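DNA primase (Helicobacter pylori, PDB 4EHS) synthesises the short RNA primers used by DNA polymerase in replication and stimulates the helicase DnaB, which its C-terminal domain, the part described here, binds. Local coordinates at residues Ser46-Asp49 with Leu50-Tyr54; Ser118-Pro121 with Phe122-Met126. One frame throughout, in Å; residues are numbered along the deposited sequence.

Interaction 1: residues Ser46-Asp49 with Leu50-Tyr54; sequences SLLD and LAVGY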
# COMPACT_ATOMS: atom_id res chain seq x y z
N SER A 46 -12.67 1.97 -14.82
CA SER A 46 -11.79 3.14 -14.42
C SER A 46 -11.72 3.26 -12.90
O SER A 46 -10.72 3.69 -12.34
CB SER A 46 -12.28 4.46 -15.06
OG SER A 46 -13.42 4.96 -14.37
N LEU A 47 -12.77 2.79 -12.21
CA LEU A 47 -12.76 2.70 -10.75
C LEU A 47 -11.79 1.62 -10.21
O LEU A 47 -11.29 1.78 -9.08
CB LEU A 47 -14.15 2.42 -10.18
CG LEU A 47 -15.17 3.45 -10.64
CD1 LEU A 47 -16.56 3.12 -10.08
CD2 LEU A 47 -14.81 4.87 -10.24
N LEU A 48 -11.58 0.53 -10.96
CA LEU A 48 -10.58 -0.47 -10.61
C LEU A 48 -9.20 0.23 -10.62
O LEU A 48 -8.37 0.01 -9.73
CB LEU A 48 -10.61 -1.65 -11.58
CG LEU A 48 -9.55 -2.76 -11.23
CD1 LEU A 48 -9.82 -3.37 -9.85
CD2 LEU A 48 -9.68 -3.83 -12.29
N ASP A 49 -8.93 1.06 -11.64
CA ASP A 49 -7.65 1.78 -11.70
C ASP A 49 -7.38 2.54 -10.40
O ASP A 49 -6.30 2.47 -9.83
CB ASP A 49 -7.63 2.77 -12.88
CG ASP A 49 -7.90 2.09 -14.25
OD1 ASP A 49 -7.83 0.85 -14.42
OD2 ASP A 49 -8.24 2.86 -15.18
N LEU A 50 -8.40 3.27 -9.91
CA LEU A 50 -8.27 3.98 -8.65
C LEU A 50 -8.07 2.99 -7.50
O LEU A 50 -7.17 3.14 -6.64
CB LEU A 50 -9.56 4.79 -8.39
CG LEU A 50 -9.53 5.52 -7.04
CD1 LEU A 50 -8.41 6.55 -7.01
CD2 LEU A 50 -10.87 6.19 -6.79
N ALA A 51 -8.93 1.98 -7.45
CA ALA A 51 -9.00 1.12 -6.24
C ALA A 51 -7.68 0.38 -6.07
O ALA A 51 -7.25 0.18 -4.95
CB ALA A 51 -10.13 0.11 -6.31
N VAL A 52 -7.00 -0.01 -7.18
CA VAL A 52 -5.77 -0.81 -6.97
C VAL A 52 -4.61 0.04 -6.37
O VAL A 52 -3.62 -0.55 -5.96
CB VAL A 52 -5.31 -1.59 -8.25
CG1 VAL A 52 -6.42 -2.55 -8.66
CG2 VAL A 52 -4.99 -0.58 -9.30
N GLY A 53 -4.79 1.36 -6.29
CA GLY A 53 -3.93 2.28 -5.50
C GLY A 53 -4.02 2.06 -3.99
O GLY A 53 -3.11 2.47 -3.25
N TYR A 54 -5.10 1.39 -3.53
CA TYR A 54 -5.44 1.41 -2.06
C TYR A 54 -5.74 0.01 -1.52
O TYR A 54 -5.51 -0.26 -0.33
CB TYR A 54 -6.65 2.32 -1.81
CG TYR A 54 -6.37 3.74 -2.22
CD1 TYR A 54 -5.57 4.58 -1.44
CD2 TYR A 54 -6.83 4.21 -3.46
CE1 TYR A 54 -5.30 5.90 -1.85
CE2 TYR A 54 -6.53 5.50 -3.89
CZ TYR A 54 -5.74 6.31 -3.08
OH TYR A 54 -5.47 7.59 -3.51
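Leu48 and Val52 meet one helical turn apart, and their side chains cross obliquely. The CD1 branch of Leu48 lies 3.7 Å from CG1 of Val52. With chi1 at -180°, CG of Leu48 sits beside the carbonyl carbon, which lets CD1 reach Val52 further along the helix. The other Val52 branch, CG2, packs 3.4 Å from the carbonyl oxygen of Asp49. Leu48 and Val52 are also joined through the backbone: Val52 N donates to Leu48 O at 2.9 Å. One residue earlier, Ala51 N bonds to Leu47 O at 2.9 Å, and the CB of Ala51 rests 3.4 Å from that oxygen. The preceding bond, Leu50 N to Ser46 O, is weak at 3.4 Å. Beyond Ala51 the spacing shortens: Gly53 N bonds to Leu50 O and Tyr54 N to Ala51 O. Leu41 of helix 30-43 touches both Leu48 and Ala51, while Phe96 of helix 96-117 touches Leu47 and Ala51. From the second subunit, Ile127 packs on Leu48 and Lys131 on Val52, and Lys130 makes a weak, long ion pair with Asp49. The result is an apolar i to i+4 pair, its backbone also bonded, with charged side chains of the partner subunit nearby.

Interaction 2: residues Ser118-Pro121 with Phe122-Met126; sequences SSLP and FSEKM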
# COMPACT_ATOMS: atom_id res chain seq x y z
N SER A 118 -1.58 -10.14 18.03
CA SER A 118 -0.65 -10.77 17.09
C SER A 118 0.72 -11.17 17.68
O SER A 118 1.03 -10.85 18.84
CB SER A 118 -0.44 -9.82 15.91
OG SER A 118 0.47 -8.78 16.28
N SER A 119 1.55 -11.85 16.86
CA SER A 119 2.90 -12.26 17.26
C SER A 119 3.95 -11.19 16.98
O SER A 119 5.11 -11.42 17.26
CB SER A 119 3.34 -13.51 16.46
OG SER A 119 2.43 -14.58 16.65
N LEU A 120 3.54 -10.06 16.41
CA LEU A 120 4.50 -9.02 15.97
C LEU A 120 5.37 -8.53 17.10
O LEU A 120 4.93 -8.48 18.25
CB LEU A 120 3.78 -7.86 15.35
CG LEU A 120 3.09 -8.11 14.03
CD1 LEU A 120 2.14 -6.95 13.79
CD2 LEU A 120 4.11 -8.21 12.89
N PRO A 121 6.65 -8.26 16.79
CA PRO A 121 7.54 -7.67 17.79
C PRO A 121 6.82 -6.47 18.42
O PRO A 121 6.06 -5.77 17.75
CB PRO A 121 8.74 -7.18 16.94
CG PRO A 121 8.73 -8.05 15.72
CD PRO A 121 7.34 -8.55 15.51
N PHE A 122 7.07 -6.24 19.69
CA PHE A 122 6.51 -5.10 20.39
C PHE A 122 6.55 -3.78 19.60
O PHE A 122 5.54 -3.06 19.47
CB PHE A 122 7.23 -4.90 21.70
CG PHE A 122 6.74 -3.72 22.44
CD1 PHE A 122 5.58 -3.79 23.19
CD2 PHE A 122 7.42 -2.51 22.35
CE1 PHE A 122 5.12 -2.69 23.86
CE2 PHE A 122 6.97 -1.40 23.02
CZ PHE A 122 5.79 -1.48 23.77
N SER A 123 7.73 -3.44 19.06
CA SER A 123 7.87 -2.11 18.44
C SER A 123 7.03 -2.04 17.15
O SER A 123 6.56 -0.96 16.77
CB SER A 123 9.32 -1.77 18.16
OG SER A 123 9.85 -2.84 17.39
N GLU A 124 6.83 -3.20 16.52
CA GLU A 124 6.00 -3.23 15.32
C GLU A 124 4.50 -3.16 15.64
O GLU A 124 3.77 -2.54 14.88
CB GLU A 124 6.28 -4.51 14.51
CG GLU A 124 7.61 -4.40 13.73
CD GLU A 124 7.84 -5.58 12.78
OE1 GLU A 124 6.88 -6.31 12.42
OE2 GLU A 124 9.00 -5.80 12.38
N LYS A 125 4.07 -3.79 16.76
CA LYS A 125 2.69 -3.55 17.22
C LYS A 125 2.50 -2.07 17.42
O LYS A 125 1.51 -1.53 16.93
CB LYS A 125 2.41 -4.28 18.54
CG LYS A 125 2.42 -5.78 18.46
CD LYS A 125 2.03 -6.38 19.82
CE LYS A 125 1.57 -7.81 19.73
NZ LYS A 125 2.64 -8.73 20.21
N MSE A 126 3.44 -1.42 18.09
CA MSE A 126 3.35 0.02 18.31
C MSE A 126 3.19 0.80 17.01
O MSE A 126 2.26 1.60 16.87
CB MSE A 126 4.59 0.52 19.06
CG MSE A 126 4.64 0.09 20.52
SE MSE A 126 6.04 1.02 21.52
CE MSE A 126 5.72 2.83 20.88
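Lys125 reaches back from the first turn of its helix to the loop before it, and its side chain meets that loop from root to tip. Lys125 CB lies 4.0 Å from Pro121 O. Lys125 CG comes next, 4.0 Å from CB of Leu120, and CD follows past the Leu120 carbonyl. Lys125 CE lies 3.7 Å from OG of Ser118. Lys125 NZ then grips two backbone oxygens at once, Ser118 O and Leu120 O, each at 3.0 Å. The two bonds differ in direction. The ammonium lies in the plane of the Leu120 carbonyl but stands above that of Ser118, 41° out of it. The chain is nearly extended as far as CE and bends only at its last torsion (chi4 104°), which turns NZ between the two oxygens. The positive charge is probably stabilised by these two carbonyl oxygens.

Glu124 runs alongside the ring of Pro121, pointing the same way, with Glu124 CD 3.9 Å from Pro121 CG. Glu124 OE1 also touches CD2 of Leu120 at 3.4 Å, where the two side chains cross at about a right angle. Within the loop, Ser118 OG accepts a weak bond from Leu120 N and is also hydrogen-bonded to Ile115 O. Gln72 of the second subunit packs on Pro121 and Glu124, and Ser123 OG bonds to Cys71 O of that subunit.

Pro121 is the N-cap, and the helix starts at Phe122. The Pro121 carbonyl oxygen receives Lys125 N at 3.0 Å and a weaker bond from Glu124 N. This is the N-terminal end of a helix with proline at the N-cap, entered from the tight connection of a helical hairpin, here joining helices 96-117 and 122-140 in the helicase-binding domain.

How the interactions relate
From the N terminus, helix 30-43 is followed by the short helix 45-51, where interaction 1 lies. The chain then passes through helices 64-71 and 78-85 to the long helix 96-117. Interaction 2 follows just after its C-terminal end, closing the connection into helix 122-140. The two are local contacts in series and neither nest nor cross. The centres of interactions 1 and 2 are about 30 Å apart. The nearest atoms of interactions 1 and 2 are about 17 Å apart. Interaction 1 ties helix 45-51 into the bundle, against helices 30-43 and 96-117, while interaction 2 sits at the tip of the hairpin. Both touch the second subunit, so they mark separate places on the dimer interface.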